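Local atomic coordinates of carbohydrate binding family 6 (Clostridium thermocellum, PDB entry 5A8C), a protein that hydrolyses alpha-L-arabinofuranosidic linkages as a family 43 glycoside hydrolase built on a five-bladed beta-propeller. Residues 205-210 and 238-243. Sequence-based numbering, arbitrary orientation.
Sequences SAPRFF and EYMMSD
Arg208 and Glu238 both set CG anti to the carbonyl carbon; a bend late in the arginine, chi3 of -67°, then turns the guanidinium out of the line of the methylenes, while Glu238 runs extended beyond CG and meets it at about a right angle. The grip is an end-on, two-point salt bridge. Arg208 NH1 donates to Glu238 OE2 at 2.9 Å, and Arg208 NH2 to Glu238 OE1 at the same distance, both in nearly straight bonds. Both oxygens lie close to the guanidinium plane, but the carboxylate is rotated 36° against that plane, so OE1 is approached on its syn side yet out of the carboxylate plane, and OE2 from above it. Arginine suits this place because one group offers an N-H to each oxygen of glutamate. Hydroxyls from both flanking strands also bond the carboxylate, Tyr251 OH to OE1 and Ser228 OG to OE2, and so probably help to fix its rotation.

Two residues along the strand, on the same face, Met240 packs its thioether end on Ala206 and Pro207. Its unbranched chain bends at the thioether and lays Met240 CE 3.6 Å from Ala206 CB. The same methyl lies against the Ser205 carbonyl oxygen. Alanine's small side chain leaves room for it. Ala206 to Phe209 form a type II beta turn, closed by Phe209 N to Ala206 O at 3.2 Å; proline fits its second position, and Arg208 takes the third with a positive phi of 62°.

The contact packs this turn, in the link after strand 200-204, onto 237-242, an inner strand of the four-stranded antiparallel sheet that the link leads into, consistent with a junction between propeller blades. Arg208 and the two hydroxyls together compensate the buried carboxylate of Glu238, which would probably favour its ionised form.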
ATOM      1  N   SER A 205      11.416  -4.424  13.412  1.00  8.08           N
ATOM      2  CA  SER A 205      10.545  -5.404  14.033  0.50  8.11           C
ATOM      3  C   SER A 205       9.234  -4.746  14.482  1.00  8.09           C
ATOM      4  O   SER A 205       9.225  -3.631  14.981  1.00  9.14           O
ATOM      5  CB  SER A 205      11.204  -6.052  15.270  0.50  8.57           C
ATOM      6  OG  SER A 205      12.495  -6.559  15.029  0.50  9.25           O
ATOM      7  N   ALA A 206       8.149  -5.474  14.273  1.00  7.78           N
ATOM      8  CA  ALA A 206       6.830  -5.011  14.744  1.00  7.70           C
ATOM      9  C   ALA A 206       6.041  -6.229  15.152  1.00  7.63           C
ATOM     10  O   ALA A 206       6.069  -7.252  14.479  1.00  7.96           O
ATOM     11  CB  ALA A 206       6.057  -4.256  13.643  1.00  8.56           C
ATOM     12  N   PRO A 207       5.251  -6.128  16.238  1.00  8.19           N
ATOM     13  CA  PRO A 207       4.545  -7.285  16.727  1.00  8.70           C
ATOM     14  C   PRO A 207       3.625  -7.876  15.654  1.00  7.77           C
ATOM     15  O   PRO A 207       2.772  -7.184  15.082  1.00  8.05           O
ATOM     16  CB  PRO A 207       3.743  -6.730  17.909  1.00 10.67           C
ATOM     17  CG  PRO A 207       4.423  -5.524  18.332  1.00 11.46           C
ATOM     18  CD  PRO A 207       5.067  -4.953  17.132  1.00  9.06           C
ATOM     19  N   ARG A 208       3.760  -9.165  15.407  1.00  7.59           N
ATOM     20  CA  ARG A 208       2.863  -9.891  14.548  1.00  7.52           C
ATOM     21  C   ARG A 208       2.859  -9.367  13.097  1.00  6.88           C
ATOM     22  O   ARG A 208       1.865  -9.520  12.381  1.00  7.64           O
ATOM     23  CB  ARG A 208       1.449  -9.956  15.169  1.00  8.50           C
ATOM     24  CG  ARG A 208       1.468 -10.743  16.481  1.00  9.73           C
ATOM     25  CD  ARG A 208       0.256 -10.503  17.382  1.00 11.71           C
ATOM     26  NE  ARG A 208       0.221  -9.140  17.896  1.00 11.31           N
ATOM     27  CZ  ARG A 208      -0.551  -8.177  17.409  1.00 11.12           C
ATOM     28  NH1 ARG A 208      -1.367  -8.378  16.371  1.00 11.46           N
ATOM     29  NH2 ARG A 208      -0.434  -6.981  17.945  1.00 12.39           N
ATOM     30  N   PHE A 209       3.938  -8.742  12.666  1.00  6.92           N
ATOM     31  CA  PHE A 209       3.971  -8.188  11.317  1.00  6.40           C
ATOM     32  C   PHE A 209       3.712  -9.259  10.266  1.00  6.10           C
ATOM     33  O   PHE A 209       4.359 -10.333  10.277  1.00  7.07           O
ATOM     34  CB  PHE A 209       5.372  -7.562  11.044  1.00  6.49           C
ATOM     35  CG  PHE A 209       5.524  -7.034   9.663  1.00  6.29           C
ATOM     36  CD1 PHE A 209       4.896  -5.844   9.280  1.00  6.50           C
ATOM     37  CD2 PHE A 209       6.256  -7.713   8.715  1.00  6.82           C
ATOM     38  CE1 PHE A 209       5.024  -5.352   7.988  1.00  6.73           C
ATOM     39  CE2 PHE A 209       6.399  -7.220   7.444  1.00  7.44           C
ATOM     40  CZ  PHE A 209       5.758  -6.056   7.062  1.00  7.20           C
ATOM     41  N   PHE A 210       2.842  -8.931   9.301  1.00  6.32           N
ATOM     42  CA  PHE A 210       2.486  -9.862   8.250  1.00  6.36           C
ATOM     43  C   PHE A 210       2.740  -9.302   6.869  1.00  6.04           C
ATOM     44  O   PHE A 210       3.356  -9.974   6.040  1.00  6.87           O
ATOM     45  CB  PHE A 210       1.013 -10.311   8.435  1.00  7.01           C
ATOM     46  CG  PHE A 210       0.585 -11.481   7.641  1.00  7.79           C
ATOM     47  CD1 PHE A 210       1.103 -12.760   7.886  1.00  9.45           C
ATOM     48  CD2 PHE A 210      -0.399 -11.346   6.666  1.00  9.55           C
ATOM     49  CE1 PHE A 210       0.630 -13.871   7.188  1.00 10.59           C
ATOM     50  CE2 PHE A 210      -0.857 -12.448   5.928  1.00 11.25           C
ATOM     51  CZ  PHE A 210      -0.358 -13.690   6.223  1.00 12.14           C
ATOM     52  N   GLU A 238      -2.384  -2.334  12.241  1.00  5.96           N
ATOM     53  CA  GLU A 238      -1.825  -1.945  13.532  1.00  6.12           C
ATOM     54  C   GLU A 238      -0.657  -1.021  13.298  1.00  5.91           C
ATOM     55  O   GLU A 238      -0.264  -0.763  12.160  1.00  6.08           O
ATOM     56  CB  GLU A 238      -1.473  -3.176  14.352  1.00  7.50           C
ATOM     57  CG  GLU A 238      -2.641  -4.177  14.355  1.00  8.07           C
ATOM     58  CD  GLU A 238      -2.574  -5.304  15.360  1.00  8.54           C
ATOM     59  OE1 GLU A 238      -2.050  -5.093  16.480  1.00 10.58           O
ATOM     60  OE2 GLU A 238      -3.084  -6.382  15.072  1.00  9.49           O
ATOM     61  N   TYR A 239      -0.112  -0.424  14.382  1.00  6.23           N
ATOM     62  CA  TYR A 239       0.927   0.566  14.170  1.00  6.40           C
ATOM     63  C   TYR A 239       1.799   0.767  15.394  1.00  6.66           C
ATOM     64  O   TYR A 239       1.458   0.426  16.526  1.00  6.97           O
ATOM     65  CB  TYR A 239       0.348   1.919  13.697  1.00  6.50           C
ATOM     66  CG  TYR A 239      -0.271   2.776  14.785  1.00  6.84           C
ATOM     67  CD1 TYR A 239      -1.420   2.348  15.468  1.00  7.62           C
ATOM     68  CD2 TYR A 239       0.267   3.984  15.148  1.00  6.91           C
ATOM     69  CE1 TYR A 239      -1.974   3.108  16.466  1.00  7.84           C
ATOM     70  CE2 TYR A 239      -0.283   4.767  16.156  1.00  7.86           C
ATOM     71  CZ  TYR A 239      -1.433   4.327  16.784  1.00  7.69           C
ATOM     72  OH  TYR A 239      -1.931   5.098  17.814  1.00  8.98           O
ATOM     73  N   MET A 240       2.938   1.393  15.076  1.00  6.85           N
ATOM     74  CA  MET A 240       3.946   1.826  16.030  1.00  6.93           C
ATOM     75  C   MET A 240       4.303   3.273  15.775  1.00  6.43           C
ATOM     76  O   MET A 240       4.147   3.754  14.643  1.00  7.12           O
ATOM     77  CB  MET A 240       5.218   0.998  15.913  1.00  7.83           C
ATOM     78  CG  MET A 240       5.045  -0.502  15.881  1.00  8.81           C
ATOM     79  SD  MET A 240       6.599  -1.415  15.933  1.00 10.11           S
ATOM     80  CE  MET A 240       7.386  -0.962  14.480  1.00 10.96           C
ATOM     81  N   MET A 241       4.859   3.952  16.769  1.00  6.74           N
ATOM     82  CA  MET A 241       5.325   5.325  16.635  1.00  6.97           C
ATOM     83  C   MET A 241       6.763   5.441  17.087  1.00  7.29           C
ATOM     84  O   MET A 241       7.202   4.721  18.010  1.00  8.04           O
ATOM     85  CB  MET A 241       4.476   6.288  17.475  1.00  8.07           C
ATOM     86  CG  MET A 241       3.077   6.464  16.930  1.00  8.35           C
ATOM     87  SD  MET A 241       1.957   7.357  18.028  1.00  9.56           S
ATOM     88  CE  MET A 241       2.662   8.978  17.931  1.00 10.73           C
ATOM     89  N   SER A 242       7.474   6.420  16.505  1.00  7.14           N
ATOM     90  CA  SER A 242       8.860   6.703  16.889  1.00  7.63           C
ATOM     91  C   SER A 242       9.174   8.157  16.653  1.00  8.11           C
ATOM     92  O   SER A 242       8.542   8.825  15.823  1.00  8.30           O
ATOM     93  CB  SER A 242       9.815   5.869  16.055  1.00  7.88           C
ATOM     94  OG  SER A 242      11.164   6.125  16.486  1.00  8.27           O
ATOM     95  N   ASP A 243      10.228   8.643  17.299  1.00  8.45           N
ATOM     96  CA  ASP A 243      10.866   9.913  16.962  1.00  9.36           C
ATOM     97  C   ASP A 243      11.838   9.796  15.791  1.00  8.11           C
ATOM     98  O   ASP A 243      12.335  10.845  15.323  1.00  8.69           O
ATOM     99  CB  ASP A 243      11.620  10.458  18.180  1.00 11.32           C
ATOM    100  CG  ASP A 243      10.744  10.821  19.307  1.00 13.74           C
ATOM    101  OD1 ASP A 243       9.632  11.279  19.078  1.00 15.29           O
ATOM    102  OD2 ASP A 243      11.200  10.764  20.468  1.00 21.25           O
TER